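Local coordinates for antifreeze protein (Marinomonas primoryensis, PDB 3P4G) that probably binds ice through ordered surface water and so checks its growth, using a long right-handed beta-helix stabilised by a row of calcium ions, at residues Asp26-Ser31 with Gly44-Thr49; Gly217-Ile222 with Gly236-Arg241; Tyr285-Tyr290 with Gly311-Ser316. All coordinates share one frame; numbering follows the deposited sequence.

Contact 1: Asp26-Ser31 with Gly44-Thr49; sequences DHYIGS and GNVSAT
Tyr28 has its CG anti to the backbone N (chi1 177°) and its ring turned square to the plane of CA, CB and CG (chi2 89°), which lays the ring along the 44-49 chain with the hydroxyl near Thr49. Val46 puts CG1 anti to its own N (chi1 168°); the two side chains then run side by side, pointing the same way, with Val46 CG1 3.8 Å from Tyr28 CD2. Tyr28 OH gives its proton to Thr49 O at 2.7 Å, the carbonyl oxygen lying in the plane of the ring at its edge. The same OH accepts a bond from Ser31 N (3.1 Å), so the buried phenol end is held by one bond to each segment, the Ser31 one weak. One face of the ring lies under Gly30 N, which sits 3.5 Å above the ring plane over its centre, while Ala48 CB meets Tyr28 CE2 at 4.0 Å.

The backbones run nearly parallel, but only a single bridge forms, Tyr28 with Val46. Tyr28 N bonds to Asn45 O at 2.8 Å, and Ser47 N returns to Tyr28 O at 2.8 Å. At the near end Gly44 N bonds to Asp26 O; a side chain at Gly44 would strike that oxygen.

These are the linkers after strands 24-25 and 39-42 in the first coils of the beta-helix. Phe25 of strand 24-25 meets the Tyr28 ring edge-to-face; in the loop after strand 58-61, Glu66 bonds to Ser47 OG, Asn64 N to Asn45 OD1, and both residues to the Val46 backbone.

Contact 2: Gly217-Ile222 with Gly236-Arg241; sequences GNDTII and GNDIVR. With CA (calcium ion), chain N; CA (calcium ion), chain O; CA (calcium ion), chain M.
Strands 220-222 and 239-241 run parallel, 4.8 Å and 5° apart, as successive coils of the right-handed beta-helix. Ile239 N bonds to Asp219 O, Ile221 N to Ile239 O, and Arg241 N to Ile221 O, the last at 2.8 Å. Before the strands come GTGND-type turns, resembling calcium-binding RTX repeats. Asn218 OD1 takes Asn237 N at 2.8 Å, tying one turn to the next. Asp238 bridges two calcium ions: OD1 joins Gly217 O and Asp219 OD2 on one, OD2 joins Gly236 O on the other. OD1 also spends its anti lone pair on Asp219 N (2.8 Å), so two calcium ions and an amide together fix the carboxylate.

Beyond, Thr220 OG1 lies 3.5 Å from Ile239 CG2, the two side chains alongside. Ile222 runs beside Arg241, with its CG2 over one guanidinium face and CD1 3.6 Å from NH2. With an alanine in place of Ile222 the CG2 and CD1 contacts on that side go, and the guanidinium is likely to be freer to turn, although Glu264 would still hold its polar end.

Ile221 and Val240 turn inward onto Ile231 of strand 230-232, while strands 201-204 and 260-263 continue the ladder before and after.

Contact 3: Tyr285-Tyr290 with Gly311-Ser316; sequences YTKEQY and GVVKGS
Tyr290 N bonds to Thr286 O at 3.0 Å, closing the single turn of helix 287-290; Tyr290 is directed at the 311-316 chain, and the far part of the Lys287 side chain reaches it. That chain carries a classic beta bulge, Val313 and Lys314 both facing Ile306 of strand 305-308, where the antiparallel strand 311-314 finishes the C-terminal end of the beta-helix. No hydrogen bond links the two segments; Val313 has the largest share of the contact, touching the Tyr290 ring mainly with one methyl and the lysine chain with the other.

The Tyr290 side chain swings back beside its carbonyl carbon (chi1 180°), which carries it from the helix to beneath Val313, and the two meet at a slant. Val313 CG2 stands over one face of the ring, 3.7 Å from its centroid and 21° off the normal, a CH-pi contact. It is displaced toward the hydroxyl end, so its nearest ring atom is Tyr290 CZ at 3.5 Å. The other methyl, Val313 CG1, serves both neighbours: it comes within 3.9 Å of Tyr290 CD1 and 3.8 Å of Lys287 CG.

Lys287 leaves the helix with its chain fully extended beyond CG, sliding past Val313 in the opposite direction and on along the strand toward Gly311. A CB on Gly311 would run into Lys287 CE, and the backbone angles there call for glycine as well.

Around this, Asp310 OD1 accepts Lys287 N at the start of the helix, Arg297 NH1 bonds to Tyr290 O, and Val300 of helix 294-300 touches the Tyr290 side chain. The helical turn is thus joined both to the closing strand and to the following helix. Near the end of its side chain, Lys287 CE lies 3.4 Å from Val312 O.

How the contacts relate
The three contacts follow one another along the chain and mark the start, the later coils and the end of one elongated solenoid. Contacts 1 and 3 lie on opposite sides of the chain's centre, their centres about 67 Å apart. Contact 2 falls between, with its centre about 48 Å from that of contact 1 and about 23 Å from that of contact 3; the latter pair stay about 13 Å apart at their nearest atoms. Of the three, contact 2 supplies calcium ligands, part of a row of sites along the helix, whereas in contact 1 the Tyr28 side chain is about 12 Å from a bound calcium. Contacts 2 and 3 share a run of strands that ends at 311-314.

Contact 1: Asp26-Ser31 with Gly44-Thr49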
ATOM      1  N   ASP A  26     -28.183 -11.312 -20.384  1.00 21.19           N
ATOM      2  CA  ASP A  26     -27.048 -12.167 -20.763  1.00 22.86           C
ATOM      3  C   ASP A  26     -25.973 -11.179 -21.223  1.00 22.67           C
ATOM      4  O   ASP A  26     -25.138 -10.746 -20.419  1.00 22.73           O
ATOM      5  CB  ASP A  26     -27.424 -13.235 -21.831  1.00 24.06           C
ATOM      6  CG  ASP A  26     -26.211 -14.167 -22.231  1.00 29.94           C
ATOM      7  OD1 ASP A  26     -25.081 -14.081 -21.657  1.00 32.81           O
ATOM      8  OD2 ASP A  26     -26.399 -15.012 -23.143  1.00 35.33           O
ATOM      9  N   HIS A  27     -26.009 -10.781 -22.483  1.00 22.65           N
ATOM     10  CA  HIS A  27     -25.106  -9.759 -22.963  1.00 22.53           C
ATOM     11  C   HIS A  27     -25.748  -8.397 -22.641  1.00 21.79           C
ATOM     12  O   HIS A  27     -26.805  -8.050 -23.176  1.00 22.14           O
ATOM     13  CB  HIS A  27     -24.872  -9.990 -24.463  1.00 24.22           C
ATOM     14  CG  HIS A  27     -23.909  -9.043 -25.121  1.00 25.17           C
ATOM     15  ND1 HIS A  27     -22.937  -8.337 -24.435  1.00 26.74           N
ATOM     16  CD2 HIS A  27     -23.730  -8.744 -26.437  1.00 25.51           C
ATOM     17  CE1 HIS A  27     -22.215  -7.632 -25.294  1.00 23.66           C
ATOM     18  NE2 HIS A  27     -22.677  -7.859 -26.513  1.00 28.93           N
ATOM     19  N   TYR A  28     -25.140  -7.637 -21.725  1.00 20.14           N
ATOM     20  CA  TYR A  28     -25.652  -6.306 -21.382  1.00 18.58           C
ATOM     21  C   TYR A  28     -25.240  -5.253 -22.391  1.00 18.65           C
ATOM     22  O   TYR A  28     -24.043  -4.929 -22.553  1.00 17.24           O
ATOM     23  CB  TYR A  28     -25.226  -5.888 -19.980  1.00 17.61           C
ATOM     24  CG  TYR A  28     -25.666  -4.490 -19.621  1.00 20.81           C
ATOM     25  CD1 TYR A  28     -26.910  -4.265 -19.021  1.00 19.46           C
ATOM     26  CD2 TYR A  28     -24.836  -3.376 -19.896  1.00 17.29           C
ATOM     27  CE1 TYR A  28     -27.326  -2.945 -18.678  1.00 19.35           C
ATOM     28  CE2 TYR A  28     -25.238  -2.072 -19.584  1.00 19.15           C
ATOM     29  CZ  TYR A  28     -26.485  -1.866 -18.961  1.00 17.24           C
ATOM     30  OH  TYR A  28     -26.902  -0.593 -18.626  1.00 17.57           O
ATOM     31  N   ILE A  29     -26.249  -4.680 -23.053  1.00 17.95           N
ATOM     32  CA  ILE A  29     -25.991  -3.681 -24.074  1.00 18.86           C
ATOM     33  C   ILE A  29     -26.726  -2.361 -23.780  1.00 19.21           C
ATOM     34  O   ILE A  29     -26.924  -1.530 -24.661  1.00 19.76           O
ATOM     35  CB  ILE A  29     -26.294  -4.221 -25.461  1.00 20.30           C
ATOM     36  CG1 ILE A  29     -27.771  -4.663 -25.566  1.00 20.67           C
ATOM     37  CG2 ILE A  29     -25.375  -5.421 -25.764  1.00 20.90           C
ATOM     38  CD1 ILE A  29     -28.253  -4.871 -27.029  1.00 24.87           C
ATOM     39  N   GLY A  30     -27.124  -2.158 -22.536  1.00 19.31           N
ATOM     40  CA  GLY A  30     -27.681  -0.873 -22.160  1.00 20.35           C
ATOM     41  C   GLY A  30     -29.080  -1.045 -21.616  1.00 22.43           C
ATOM     42  O   GLY A  30     -29.885  -1.804 -22.164  1.00 22.47           O
ATOM     43  N   SER A  31     -29.350  -0.353 -20.513  1.00 21.93           N
ATOM     44  CA  SER A  31     -30.659  -0.357 -19.896  1.00 22.44           C
ATOM     45  C   SER A  31     -30.699   0.793 -18.900  1.00 21.79           C
ATOM     46  O   SER A  31     -29.645   1.280 -18.459  1.00 22.37           O
ATOM     47  CB  SER A  31     -30.909  -1.669 -19.183  1.00 22.50           C
ATOM     48  OG  SER A  31     -32.266  -1.694 -18.805  1.00 27.62           O
ATOM     49  N   GLY A  44     -23.385 -12.466 -18.981  1.00 17.56           N
ATOM     50  CA  GLY A  44     -22.314 -12.239 -19.954  1.00 18.14           C
ATOM     51  C   GLY A  44     -21.527 -10.958 -19.719  1.00 18.39           C
ATOM     52  O   GLY A  44     -21.281 -10.572 -18.575  1.00 17.34           O
ATOM     53  N   ASN A  45     -21.166 -10.268 -20.792  1.00 18.24           N
ATOM     54  CA  ASN A  45     -20.350  -9.051 -20.660  1.00 16.65           C
ATOM     55  C   ASN A  45     -21.220  -7.772 -20.539  1.00 16.83           C
ATOM     56  O   ASN A  45     -22.421  -7.747 -20.943  1.00 16.83           O
ATOM     57  CB  ASN A  45     -19.355  -8.966 -21.816  1.00 17.09           C
ATOM     58  CG  ASN A  45     -18.411 -10.184 -21.878  1.00 17.51           C
ATOM     59  OD1 ASN A  45     -17.796 -10.549 -20.884  1.00 15.93           O
ATOM     60  ND2 ASN A  45     -18.294 -10.805 -23.055  1.00 19.63           N
ATOM     61  N   VAL A  46     -20.614  -6.739 -19.952  1.00 15.51           N
ATOM     62  CA  VAL A  46     -21.157  -5.393 -19.968  1.00 14.69           C
ATOM     63  C   VAL A  46     -20.528  -4.587 -21.119  1.00 14.70           C
ATOM     64  O   VAL A  46     -19.348  -4.262 -21.084  1.00 14.11           O
ATOM     65  CB  VAL A  46     -20.968  -4.706 -18.590  1.00 13.94           C
ATOM     66  CG1 VAL A  46     -21.264  -3.188 -18.637  1.00 15.64           C
ATOM     67  CG2 VAL A  46     -21.833  -5.403 -17.539  1.00 14.36           C
ATOM     68  N   SER A  47     -21.333  -4.242 -22.136  1.00 15.16           N
ATOM     69  CA  SER A  47     -20.825  -3.550 -23.307  1.00 15.41           C
ATOM     70  C   SER A  47     -21.492  -2.223 -23.506  1.00 15.03           C
ATOM     71  O   SER A  47     -21.368  -1.653 -24.585  1.00 16.36           O
ATOM     72  CB  SER A  47     -21.030  -4.400 -24.567  1.00 16.74           C
ATOM     73  OG  SER A  47     -20.497  -5.692 -24.368  1.00 20.16           O
ATOM     74  N   ALA A  48     -22.183  -1.720 -22.477  1.00 14.10           N
ATOM     75  CA  ALA A  48     -22.654  -0.309 -22.490  1.00 13.78           C
ATOM     76  C   ALA A  48     -22.560   0.230 -21.083  1.00 13.20           C
ATOM     77  O   ALA A  48     -22.316  -0.511 -20.138  1.00 12.33           O
ATOM     78  CB  ALA A  48     -24.102  -0.198 -22.970  1.00 14.37           C
ATOM     79  N   THR A  49     -22.784   1.527 -20.940  1.00 13.48           N
ATOM     80  CA  THR A  49     -22.760   2.108 -19.618  1.00 14.12           C
ATOM     81  C   THR A  49     -23.893   1.483 -18.770  1.00 13.93           C
ATOM     82  O   THR A  49     -24.988   1.176 -19.268  1.00 15.20           O
ATOM     83  CB  THR A  49     -22.868   3.650 -19.641  1.00 13.77           C
ATOM     84  OG1 THR A  49     -24.058   4.027 -20.329  1.00 16.64           O
ATOM     85  CG2 THR A  49     -21.653   4.251 -20.348  1.00 15.22           C
TER

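Contact 2: Gly217-Ile222 with Gly236-Arg241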
ATOM      1  N   GLY A 217       4.194  11.836  11.310  1.00  9.13           N
ATOM      2  CA  GLY A 217       3.584  10.866  12.255  1.00  7.73           C
ATOM      3  C   GLY A 217       4.600   9.802  12.681  1.00  8.60           C
ATOM      4  O   GLY A 217       5.737   9.760  12.185  1.00  7.56           O
ATOM      5  N   ASN A 218       4.185   8.949  13.604  1.00  7.16           N
ATOM      6  CA  ASN A 218       5.067   7.906  14.206  1.00  7.09           C
ATOM      7  C   ASN A 218       4.745   6.606  13.524  1.00  7.24           C
ATOM      8  O   ASN A 218       3.713   5.957  13.824  1.00  8.00           O
ATOM      9  CB  ASN A 218       4.715   7.784  15.691  1.00  5.73           C
ATOM     10  CG  ASN A 218       4.833   9.097  16.423  1.00  9.11           C
ATOM     11  OD1 ASN A 218       5.683   9.918  16.128  1.00  8.05           O
ATOM     12  ND2 ASN A 218       3.978   9.284  17.397  1.00  6.58           N
ATOM     13  N   ASP A 219       5.610   6.236  12.588  1.00  5.99           N
ATOM     14  CA  ASP A 219       5.346   5.086  11.721  1.00  4.50           C
ATOM     15  C   ASP A 219       6.182   3.857  12.034  1.00  5.87           C
ATOM     16  O   ASP A 219       7.295   3.973  12.583  1.00  6.10           O
ATOM     17  CB  ASP A 219       5.686   5.520  10.297  1.00  4.81           C
ATOM     18  CG  ASP A 219       4.949   6.803   9.905  1.00  8.38           C
ATOM     19  OD1 ASP A 219       3.705   6.788   9.790  1.00  7.24           O
ATOM     20  OD2 ASP A 219       5.617   7.796   9.665  1.00  7.72           O
ATOM     21  N   THR A 220       5.620   2.706  11.672  1.00  5.28           N
ATOM     22  CA  THR A 220       6.324   1.427  11.748  1.00  5.74           C
ATOM     23  C   THR A 220       6.523   0.886  10.348  1.00  6.13           C
ATOM     24  O   THR A 220       5.550   0.672   9.629  1.00  6.91           O
ATOM     25  CB  THR A 220       5.513   0.418  12.572  1.00  6.82           C
ATOM     26  OG1 THR A 220       5.382   0.876  13.926  1.00  9.31           O
ATOM     27  CG2 THR A 220       6.189  -0.924  12.574  1.00  5.72           C
ATOM     28  N   ILE A 221       7.779   0.641   9.983  1.00  5.18           N
ATOM     29  CA  ILE A 221       8.104   0.037   8.661  1.00  5.55           C
ATOM     30  C   ILE A 221       8.910  -1.205   8.881  1.00  6.06           C
ATOM     31  O   ILE A 221       9.993  -1.135   9.519  1.00  8.06           O
ATOM     32  CB  ILE A 221       8.911   1.067   7.863  1.00  4.85           C
ATOM     33  CG1 ILE A 221       7.989   2.240   7.455  1.00  5.93           C
ATOM     34  CG2 ILE A 221       9.548   0.422   6.603  1.00  5.38           C
ATOM     35  CD1 ILE A 221       8.820   3.512   7.130  1.00  8.54           C
ATOM     36  N   ILE A 222       8.452  -2.322   8.310  1.00  5.89           N
ATOM     37  CA  ILE A 222       9.146  -3.590   8.416  1.00  7.25           C
ATOM     38  C   ILE A 222       9.382  -4.146   6.996  1.00  7.30           C
ATOM     39  O   ILE A 222       8.420  -4.310   6.206  1.00  8.82           O
ATOM     40  CB  ILE A 222       8.337  -4.604   9.176  1.00  7.76           C
ATOM     41  CG1 ILE A 222       8.085  -4.118  10.622  1.00  7.92           C
ATOM     42  CG2 ILE A 222       9.095  -5.967   9.235  1.00  8.41           C
ATOM     43  CD1 ILE A 222       7.021  -4.938  11.414  1.00 14.07           C
ATOM     44  N   GLY A 236       8.521  12.592  13.090  1.00  7.80           N
ATOM     45  CA  GLY A 236       7.872  11.656  14.000  1.00  6.83           C
ATOM     46  C   GLY A 236       8.885  10.668  14.543  1.00  6.87           C
ATOM     47  O   GLY A 236      10.038  10.523  14.048  1.00  5.87           O
ATOM     48  N   ASN A 237       8.435   9.935  15.545  1.00  7.09           N
ATOM     49  CA  ASN A 237       9.285   8.934  16.234  1.00  6.99           C
ATOM     50  C   ASN A 237       8.968   7.555  15.666  1.00  6.53           C
ATOM     51  O   ASN A 237       7.959   6.931  16.029  1.00  8.12           O
ATOM     52  CB  ASN A 237       8.995   8.996  17.723  1.00  6.89           C
ATOM     53  CG  ASN A 237       9.068  10.419  18.251  1.00  8.74           C
ATOM     54  OD1 ASN A 237       9.941  11.186  17.843  1.00  8.06           O
ATOM     55  ND2 ASN A 237       8.112  10.805  19.129  1.00  8.41           N
ATOM     56  N   ASP A 238       9.782   7.142  14.699  1.00  5.33           N
ATOM     57  CA  ASP A 238       9.527   5.974  13.848  1.00  5.13           C
ATOM     58  C   ASP A 238      10.349   4.758  14.270  1.00  5.80           C
ATOM     59  O   ASP A 238      11.387   4.885  14.890  1.00  6.93           O
ATOM     60  CB  ASP A 238       9.904   6.341  12.414  1.00  6.26           C
ATOM     61  CG  ASP A 238       9.207   7.627  11.966  1.00  5.35           C
ATOM     62  OD1 ASP A 238       7.944   7.584  11.889  1.00  7.11           O
ATOM     63  OD2 ASP A 238       9.855   8.637  11.599  1.00  7.29           O
ATOM     64  N   ILE A 239       9.906   3.589  13.840  1.00  6.63           N
ATOM     65  CA  ILE A 239      10.722   2.384  13.998  1.00  5.94           C
ATOM     66  C   ILE A 239      10.801   1.676  12.627  1.00  5.71           C
ATOM     67  O   ILE A 239       9.755   1.467  11.955  1.00  6.43           O
ATOM     68  CB  ILE A 239      10.214   1.420  15.106  1.00  7.63           C
ATOM     69  CG1 ILE A 239      11.167   0.208  15.122  1.00  6.17           C
ATOM     70  CG2 ILE A 239       8.730   0.932  14.845  1.00  8.09           C
ATOM     71  CD1 ILE A 239      11.156  -0.571  16.484  1.00  9.64           C
ATOM     72  N   VAL A 240      12.010   1.383  12.192  1.00  5.74           N
ATOM     73  CA  VAL A 240      12.244   0.685  10.925  1.00  5.59           C
ATOM     74  C   VAL A 240      12.966  -0.596  11.255  1.00  6.47           C
ATOM     75  O   VAL A 240      13.964  -0.582  12.005  1.00  6.90           O
ATOM     76  CB  VAL A 240      13.083   1.553   9.956  1.00  5.57           C
ATOM     77  CG1 VAL A 240      13.423   0.787   8.659  1.00  6.12           C
ATOM     78  CG2 VAL A 240      12.316   2.876   9.585  1.00  6.57           C
ATOM     79  N   ARG A 241      12.489  -1.704  10.698  1.00  7.29           N
ATOM     80  CA  ARG A 241      13.184  -2.961  10.902  1.00  7.42           C
ATOM     81  C   ARG A 241      13.432  -3.594   9.522  1.00  8.16           C
ATOM     82  O   ARG A 241      12.500  -3.671   8.710  1.00  7.06           O
ATOM     83  CB  ARG A 241      12.360  -3.898  11.753  1.00  9.10           C
ATOM     84  CG  ARG A 241      12.967  -5.319  11.923  1.00  8.92           C
ATOM     85  CD  ARG A 241      12.648  -5.854  13.286  1.00 17.60           C
ATOM     86  NE  ARG A 241      11.217  -6.055  13.422  1.00 21.20           N
ATOM     87  CZ  ARG A 241      10.581  -7.147  12.976  1.00 28.55           C
ATOM     88  NH1 ARG A 241      11.285  -8.100  12.376  1.00 24.78           N
ATOM     89  NH2 ARG A 241       9.239  -7.283  13.105  1.00 26.57           N
TER
HETATM   90 CA    CA N 410       7.291   9.365  10.377  1.00  4.56          CA
HETATM   91 CA    CA O 411      11.536  10.101  12.255  1.00  3.69          CA
HETATM   92 CA    CA M 409       3.015   8.642   8.553  1.00  4.36          CA

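Contact 3: Tyr285-Tyr290 with Gly311-Ser316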
ATOM      1  N   TYR A 285      26.027  -8.397  13.905  1.00 15.85           N
ATOM      2  CA  TYR A 285      27.446  -8.155  14.189  1.00 17.41           C
ATOM      3  C   TYR A 285      27.707  -8.179  15.674  1.00 18.27           C
ATOM      4  O   TYR A 285      26.991  -7.535  16.443  1.00 16.24           O
ATOM      5  CB  TYR A 285      27.845  -6.778  13.652  1.00 15.89           C
ATOM      6  CG  TYR A 285      27.658  -6.632  12.164  1.00 16.99           C
ATOM      7  CD1 TYR A 285      26.442  -6.111  11.624  1.00 14.20           C
ATOM      8  CD2 TYR A 285      28.691  -7.002  11.286  1.00 18.22           C
ATOM      9  CE1 TYR A 285      26.290  -5.954  10.262  1.00 15.82           C
ATOM     10  CE2 TYR A 285      28.544  -6.867   9.924  1.00 17.99           C
ATOM     11  CZ  TYR A 285      27.333  -6.356   9.416  1.00 16.11           C
ATOM     12  OH  TYR A 285      27.202  -6.208   8.074  1.00 14.84           O
ATOM     13  N   THR A 286      28.726  -8.926  16.083  1.00 20.22           N
ATOM     14  CA  THR A 286      29.144  -8.906  17.485  1.00 22.43           C
ATOM     15  C   THR A 286      30.160  -7.785  17.715  1.00 20.88           C
ATOM     16  O   THR A 286      30.704  -7.251  16.749  1.00 20.10           O
ATOM     17  CB  THR A 286      29.764 -10.261  17.914  1.00 23.84           C
ATOM     18  OG1 THR A 286      30.870 -10.589  17.063  1.00 32.73           O
ATOM     19  CG2 THR A 286      28.743 -11.407  17.799  1.00 29.61           C
ATOM     20  N   LYS A 287      30.444  -7.449  18.977  1.00 20.78           N
ATOM     21  CA  LYS A 287      31.463  -6.429  19.265  1.00 21.74           C
ATOM     22  C   LYS A 287      32.773  -6.648  18.493  1.00 22.68           C
ATOM     23  O   LYS A 287      33.342  -5.706  17.947  1.00 22.25           O
ATOM     24  CB  LYS A 287      31.773  -6.357  20.757  1.00 22.57           C
ATOM     25  CG  LYS A 287      30.810  -5.560  21.525  1.00 24.56           C
ATOM     26  CD  LYS A 287      31.259  -5.468  22.962  1.00 28.24           C
ATOM     27  CE  LYS A 287      30.230  -4.733  23.818  1.00 30.26           C
ATOM     28  NZ  LYS A 287      30.848  -4.528  25.151  1.00 33.03           N
ATOM     29  N   GLU A 288      33.201  -7.908  18.431  1.00 23.55           N
ATOM     30  CA  GLU A 288      34.443  -8.324  17.762  1.00 27.21           C
ATOM     31  C   GLU A 288      34.485  -7.876  16.308  1.00 26.58           C
ATOM     32  O   GLU A 288      35.495  -7.329  15.872  1.00 27.45           O
ATOM     33  CB  GLU A 288      34.629  -9.854  17.888  1.00 28.47           C
ATOM     34  CG  GLU A 288      35.665 -10.497  16.933  1.00 35.33           C
ATOM     35  CD  GLU A 288      37.120 -10.250  17.327  1.00 42.05           C
ATOM     36  OE1 GLU A 288      38.012 -10.555  16.492  1.00 43.21           O
ATOM     37  OE2 GLU A 288      37.385  -9.751  18.452  1.00 45.27           O
ATOM     38  N   GLN A 289      33.380  -8.092  15.579  1.00 26.29           N
ATOM     39  CA  GLN A 289      33.261  -7.650  14.182  1.00 26.00           C
ATOM     40  C   GLN A 289      33.219  -6.145  14.073  1.00 24.91           C
ATOM     41  O   GLN A 289      33.924  -5.557  13.251  1.00 25.06           O
ATOM     42  CB  GLN A 289      31.991  -8.197  13.532  1.00 25.88           C
ATOM     43  CG  GLN A 289      32.108  -9.570  12.968  1.00 31.01           C
ATOM     44  CD  GLN A 289      31.659 -10.591  13.953  1.00 33.76           C
ATOM     45  OE1 GLN A 289      32.492 -11.323  14.520  1.00 36.41           O
ATOM     46  NE2 GLN A 289      30.331 -10.650  14.197  1.00 29.04           N
ATOM     47  N   TYR A 290      32.344  -5.527  14.872  1.00 22.72           N
ATOM     48  CA  TYR A 290      32.229  -4.065  14.942  1.00 21.94           C
ATOM     49  C   TYR A 290      33.578  -3.386  15.203  1.00 22.40           C
ATOM     50  O   TYR A 290      33.938  -2.419  14.542  1.00 22.00           O
ATOM     51  CB  TYR A 290      31.216  -3.679  16.039  1.00 20.61           C
ATOM     52  CG  TYR A 290      30.999  -2.195  16.225  1.00 20.38           C
ATOM     53  CD1 TYR A 290      31.752  -1.473  17.141  1.00 19.58           C
ATOM     54  CD2 TYR A 290      30.031  -1.509  15.470  1.00 20.08           C
ATOM     55  CE1 TYR A 290      31.544  -0.105  17.339  1.00 20.55           C
ATOM     56  CE2 TYR A 290      29.821  -0.135  15.661  1.00 17.77           C
ATOM     57  CZ  TYR A 290      30.594   0.550  16.584  1.00 17.84           C
ATOM     58  OH  TYR A 290      30.410   1.888  16.761  1.00 22.51           O
ATOM     59  N   GLY A 311      26.202  -6.899  23.002  1.00 19.13           N
ATOM     60  CA  GLY A 311      26.363  -5.791  23.969  1.00 18.15           C
ATOM     61  C   GLY A 311      26.175  -4.417  23.368  1.00 17.11           C
ATOM     62  O   GLY A 311      25.662  -4.296  22.281  1.00 16.40           O
ATOM     63  N   VAL A 312      26.609  -3.392  24.094  1.00 16.74           N
ATOM     64  CA  VAL A 312      26.407  -1.998  23.720  1.00 15.64           C
ATOM     65  C   VAL A 312      27.752  -1.391  23.307  1.00 15.99           C
ATOM     66  O   VAL A 312      28.777  -1.618  23.991  1.00 15.98           O
ATOM     67  CB  VAL A 312      25.844  -1.182  24.917  1.00 16.51           C
ATOM     68  CG1 VAL A 312      25.815   0.318  24.579  1.00 15.41           C
ATOM     69  CG2 VAL A 312      24.453  -1.684  25.285  1.00 17.79           C
ATOM     70  N   VAL A 313      27.773  -0.641  22.206  1.00 14.75           N
ATOM     71  CA  VAL A 313      29.012   0.015  21.765  1.00 14.99           C
ATOM     72  C   VAL A 313      28.953   1.534  21.807  1.00 14.18           C
ATOM     73  O   VAL A 313      29.987   2.217  21.775  1.00 15.58           O
ATOM     74  CB  VAL A 313      29.539  -0.500  20.392  1.00 14.33           C
ATOM     75  CG1 VAL A 313      29.934  -1.994  20.518  1.00 17.98           C
ATOM     76  CG2 VAL A 313      28.512  -0.265  19.303  1.00 15.22           C
ATOM     77  N   LYS A 314      27.747   2.066  21.958  1.00 13.47           N
ATOM     78  CA  LYS A 314      27.583   3.530  22.032  1.00 12.57           C
ATOM     79  C   LYS A 314      26.286   3.915  22.719  1.00 11.71           C
ATOM     80  O   LYS A 314      25.239   3.330  22.448  1.00 10.90           O
ATOM     81  CB  LYS A 314      27.630   4.154  20.614  1.00 11.72           C
ATOM     82  CG  LYS A 314      27.504   5.662  20.641  1.00 11.62           C
ATOM     83  CD  LYS A 314      27.670   6.311  19.262  1.00 12.38           C
ATOM     84  CE  LYS A 314      27.496   7.818  19.331  1.00 15.12           C
ATOM     85  NZ  LYS A 314      27.598   8.402  17.939  1.00 14.95           N
ATOM     86  N   GLY A 315      26.337   4.874  23.639  1.00 11.88           N
ATOM     87  CA  GLY A 315      25.103   5.410  24.188  1.00 11.34           C
ATOM     88  C   GLY A 315      24.416   4.480  25.155  1.00 12.42           C
ATOM     89  O   GLY A 315      25.068   3.674  25.844  1.00 13.48           O
ATOM     90  N   SER A 316      23.092   4.553  25.183  1.00 12.79           N
ATOM     91  CA  SER A 316      22.296   3.792  26.148  1.00 13.80           C
ATOM     92  C   SER A 316      21.082   3.236  25.413  1.00 12.00           C
ATOM     93  O   SER A 316      19.927   3.618  25.694  1.00 11.92           O
ATOM     94  CB  SER A 316      21.888   4.703  27.329  1.00 14.36           C
ATOM     95  OG  SER A 316      21.088   5.819  26.864  1.00 17.69           O
TER